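Local coordinates for peroxisomal fatty acid beta-oxidation multifunctional protein MFP2 (Arabidopsis thaliana, PDB 2WTB) that hydrates long-chain enoyl-CoA esters and oxidises the resulting 3-hydroxyacyl-CoA during peroxisomal fatty acid beta-oxidation in germinating seeds, at residues L97-R102 against A123-I128; A132-L137 against S170-A175. All blocks are in the same frame, centred on the assembly; numbering follows the deposited sequence.

Contact 1: L97-R102 against A123-I128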
# COMPACT_ATOMS: atom_id res chain seq x y z
N LEU A 97 -18.17 30.99 9.30
CA LEU A 97 -18.93 31.43 8.14
C LEU A 97 -20.07 30.48 7.80
O LEU A 97 -21.21 30.89 7.65
CB LEU A 97 -18.00 31.58 6.93
CG LEU A 97 -18.66 32.00 5.61
CD1 LEU A 97 -19.37 33.34 5.75
CD2 LEU A 97 -17.63 32.06 4.49
N LEU A 98 -19.74 29.19 7.70
CA LEU A 98 -20.70 28.20 7.23
C LEU A 98 -21.60 27.66 8.35
O LEU A 98 -22.81 27.86 8.33
CB LEU A 98 -19.97 27.05 6.53
CG LEU A 98 -20.81 26.02 5.76
CD1 LEU A 98 -19.98 25.33 4.68
CD2 LEU A 98 -21.42 24.99 6.70
N GLU A 99 -21.00 26.97 9.31
CA GLU A 99 -21.77 26.28 10.34
C GLU A 99 -22.53 27.23 11.26
O GLU A 99 -23.63 26.92 11.70
CB GLU A 99 -20.86 25.36 11.16
CG GLU A 99 -21.62 24.44 12.10
CD GLU A 99 -20.68 23.63 12.98
OE1 GLU A 99 -19.78 24.24 13.61
OE2 GLU A 99 -20.84 22.40 13.05
N ALA A 100 -21.93 28.39 11.54
CA ALA A 100 -22.53 29.36 12.45
C ALA A 100 -23.33 30.43 11.72
O ALA A 100 -23.59 31.51 12.26
CB ALA A 100 -21.46 30.00 13.33
N ALA A 101 -23.72 30.14 10.48
CA ALA A 101 -24.51 31.08 9.69
C ALA A 101 -25.97 31.08 10.13
O ALA A 101 -26.44 30.13 10.74
CB ALA A 101 -24.41 30.74 8.21
N ARG A 102 -26.68 32.16 9.81
CA ARG A 102 -28.10 32.25 10.11
C ARG A 102 -28.95 31.68 8.98
O ARG A 102 -30.13 32.01 8.85
CB ARG A 102 -28.50 33.68 10.45
CG ARG A 102 -28.36 34.01 11.94
CD ARG A 102 -28.63 35.48 12.23
NE ARG A 102 -27.51 36.33 11.85
CZ ARG A 102 -27.40 37.61 12.17
NH1 ARG A 102 -28.35 38.20 12.89
NH2 ARG A 102 -26.34 38.31 11.77
N ALA A 123 -19.70 19.78 8.81
CA ALA A 123 -19.91 21.19 9.13
C ALA A 123 -21.34 21.61 8.82
O ALA A 123 -21.89 22.50 9.47
CB ALA A 123 -18.94 22.06 8.37
N CYS A 124 -21.93 20.98 7.81
CA CYS A 124 -23.31 21.24 7.44
C CYS A 124 -24.24 20.80 8.56
O CYS A 124 -23.84 20.04 9.44
CB CYS A 124 -23.68 20.53 6.14
SG CYS A 124 -22.81 21.19 4.70
N HIS A 125 -25.49 21.25 8.50
CA HIS A 125 -26.43 21.03 9.59
C HIS A 125 -27.22 19.73 9.49
O HIS A 125 -27.89 19.31 10.44
CB HIS A 125 -27.35 22.24 9.72
CG HIS A 125 -26.61 23.52 9.95
ND1 HIS A 125 -26.46 24.48 8.97
CD2 HIS A 125 -25.94 23.98 11.03
CE1 HIS A 125 -25.75 25.49 9.45
NE2 HIS A 125 -25.42 25.21 10.70
N ALA A 126 -27.14 19.09 8.33
CA ALA A 126 -27.75 17.78 8.11
C ALA A 126 -27.07 17.09 6.93
O ALA A 126 -26.40 17.75 6.13
CB ALA A 126 -29.24 17.92 7.85
N ARG A 127 -27.22 15.78 6.82
CA ARG A 127 -26.55 15.03 5.76
C ARG A 127 -27.45 14.02 5.04
O ARG A 127 -27.99 13.10 5.66
CB ARG A 127 -25.30 14.35 6.29
CG ARG A 127 -24.17 15.32 6.59
CD ARG A 127 -23.44 14.95 7.86
NE ARG A 127 -23.15 16.15 8.63
CZ ARG A 127 -23.87 16.55 9.68
NH1 ARG A 127 -24.89 15.82 10.11
NH2 ARG A 127 -23.54 17.67 10.31
N ILE A 128 -27.59 14.19 3.73
CA ILE A 128 -28.29 13.23 2.90
C ILE A 128 -27.26 12.49 2.06
O ILE A 128 -26.35 13.10 1.50
CB ILE A 128 -29.30 13.91 1.96
CG1 ILE A 128 -30.17 14.89 2.75
CG2 ILE A 128 -30.14 12.88 1.25
CD1 ILE A 128 -30.77 14.28 4.00

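Contact 2: A132-L137 against S170-A175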
# COMPACT_ATOMS: atom_id res chain seq x y z
N ALA A 132 -24.60 3.36 -1.11
CA ALA A 132 -23.32 2.77 -0.73
C ALA A 132 -22.15 3.75 -0.70
O ALA A 132 -21.00 3.36 -0.92
CB ALA A 132 -22.99 1.60 -1.65
N ALA A 133 -22.43 5.02 -0.42
CA ALA A 133 -21.38 6.03 -0.37
C ALA A 133 -20.38 5.75 0.75
O ALA A 133 -20.72 5.15 1.76
CB ALA A 133 -21.98 7.42 -0.21
N GLN A 134 -19.13 6.17 0.55
CA GLN A 134 -18.08 5.95 1.54
C GLN A 134 -17.77 7.21 2.33
O GLN A 134 -17.59 8.29 1.77
CB GLN A 134 -16.80 5.42 0.89
CG GLN A 134 -16.87 3.97 0.49
CD GLN A 134 -15.52 3.42 0.09
OE1 GLN A 134 -15.42 2.33 -0.46
NE2 GLN A 134 -14.47 4.18 0.38
N LEU A 135 -17.69 7.06 3.65
CA LEU A 135 -17.45 8.18 4.55
C LEU A 135 -16.34 7.81 5.52
O LEU A 135 -16.41 6.76 6.16
CB LEU A 135 -18.73 8.49 5.33
CG LEU A 135 -20.03 8.31 4.55
CD1 LEU A 135 -21.22 8.20 5.49
CD2 LEU A 135 -20.23 9.44 3.54
N GLY A 136 -15.33 8.65 5.62
CA GLY A 136 -14.22 8.37 6.51
C GLY A 136 -13.14 9.44 6.54
O GLY A 136 -13.20 10.43 5.80
N LEU A 137 -12.16 9.24 7.41
CA LEU A 137 -11.03 10.15 7.54
C LEU A 137 -9.73 9.37 7.42
O LEU A 137 -9.19 8.89 8.41
CB LEU A 137 -11.09 10.90 8.87
CG LEU A 137 -12.26 11.87 9.06
CD1 LEU A 137 -12.27 12.43 10.48
CD2 LEU A 137 -12.19 13.00 8.04
N SER A 170 -8.23 4.47 9.88
CA SER A 170 -8.29 5.17 8.59
C SER A 170 -9.31 4.55 7.63
O SER A 170 -9.47 5.03 6.51
CB SER A 170 -6.90 5.20 7.93
OG SER A 170 -6.07 6.17 8.55
N LYS A 171 -9.99 3.51 8.09
CA LYS A 171 -10.98 2.82 7.26
C LYS A 171 -12.26 3.63 7.11
O LYS A 171 -12.75 4.22 8.07
CB LYS A 171 -11.30 1.44 7.85
CG LYS A 171 -10.22 0.40 7.64
CD LYS A 171 -10.68 -0.97 8.13
CE LYS A 171 -9.56 -2.00 8.08
NZ LYS A 171 -9.09 -2.26 6.69
N PRO A 172 -12.80 3.66 5.88
CA PRO A 172 -14.06 4.34 5.56
C PRO A 172 -15.26 3.52 6.02
O PRO A 172 -15.10 2.36 6.39
CB PRO A 172 -14.04 4.41 4.03
CG PRO A 172 -12.64 4.04 3.61
CD PRO A 172 -12.15 3.12 4.67
N VAL A 173 -16.44 4.12 5.99
CA VAL A 173 -17.67 3.42 6.35
C VAL A 173 -18.77 3.73 5.34
O VAL A 173 -18.84 4.84 4.81
CB VAL A 173 -18.14 3.81 7.77
CG1 VAL A 173 -18.60 5.25 7.81
CG2 VAL A 173 -19.25 2.88 8.23
N LYS A 174 -19.62 2.75 5.06
CA LYS A 174 -20.70 2.93 4.09
C LYS A 174 -21.80 3.82 4.65
O LYS A 174 -21.94 3.97 5.86
CB LYS A 174 -21.26 1.58 3.64
CG LYS A 174 -20.28 0.73 2.86
CD LYS A 174 -19.71 1.51 1.68
CE LYS A 174 -18.69 0.68 0.92
NZ LYS A 174 -17.50 0.35 1.75
N ALA A 175 -22.58 4.41 3.75
CA ALA A 175 -23.63 5.34 4.14
C ALA A 175 -24.63 4.70 5.11
O ALA A 175 -25.04 5.32 6.09
CB ALA A 175 -24.35 5.89 2.92

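Contact 1: L97-R102 against A123-I128
H125 donates from NE2 to the main-chain carbonyl of E99, and this one hydrogen bond ties the end of helix 88-99 to the turn that leads into strand 126-129. NE2 and E99 O are 2.7 Å apart, with an angle of 155° at the hydrogen. The oxygen lies at the ring edge, in the imidazole plane, while the donor sits 19° out of the carbonyl plane. It is a worked case of a side chain taking up a carbonyl that a helix leaves behind as it stops: A100 is already the first residue to depart from helical backbone angles. The other ring nitrogen, ND1, bonds to the backbone N of S105, so both nitrogens are engaged and the rotation of the ring is fixed.

The remaining touches are van der Waals. E99 lays its aliphatic part beside the carbonyl of A123, with CG 3.3 Å from A123 O; having CG anti to the backbone N (chi1 -171°) and an extended chain beyond carries the carboxylate past this carbonyl to a salt bridge with R153. L98 reaches A123 with one methyl, CD2, which stands 4.2 Å from A123 CB and also skirts A123 O at 3.8 Å.

Around this buried junction, W211 meets the H125 ring edge-to-face. Helix 33-46 packs against L98 through Y43, and strand 105-109 runs beside strand 126-129 in the main sheet of the crotonase-like domain, joined to it by backbone bonds from A107 to A126 and I128.

Contact 2: A132-L137 against S170-A175
L135 and V173 form the hydrogen-bonded pair of a short antiparallel ladder: L135 N gives to V173 O at 2.8 Å, and V173 N returns a bond to L135 O at 2.6 Å. A weak third bond, A175 N to A133 O, is bent to 118° at the hydrogen, where the second strand turns into helix 175-181. Two CA-H...O contacts lie between these bonds, from K174 CA to A133 O and from Q134 CA to V173 O.

The pair belongs to a small three-stranded sheet in which 134-136 is the middle strand, between 112-114 and 173-174, set apart from the main sheet of the crotonase-like domain.

Apolar contacts gather on the face of L135 and V173. V173 CG1 fits between its own backbone N and carbonyl carbon (chi1 68°), which brings it 4.1 Å from L135 CB, while L135 CD1 reaches A175 CA.

On the other face, Q134 and K174 run side by side. OE1 of Q134 lies 3.6 Å from K174 NZ, too far for a hydrogen bond, and its NE2 borders the P172 ring. Cut back to an alanine at Q134, this face would lose the amide lying between the K174 chain and the P172 ring, and the lysine end would probably be freer to swing. K174 CD rests 3.4 Å from A132 O.

Contacts 1 and 2 follow one another along the chain within the enoyl-CoA hydratase/isomerase part: 123-128 and 132-137 are joined by a short link, so strand 126-129 of the main sheet leads directly to strand 134-136 of the small one. Their centres are about 20 Å apart, and no further touch connects them. Helix 116-123 bridges the two, since it leads to A123 of contact 1 and its L118 packs on L135 and L137 of contact 2. The predicted nucleophile E119 lies on this helix, its side chain about 7 Å from that of A123 and about 4 Å from that of L137. L137 also comes within about 3 Å of the predicted proton acceptor E139, placing contact 2 nearer the probable hydratase site.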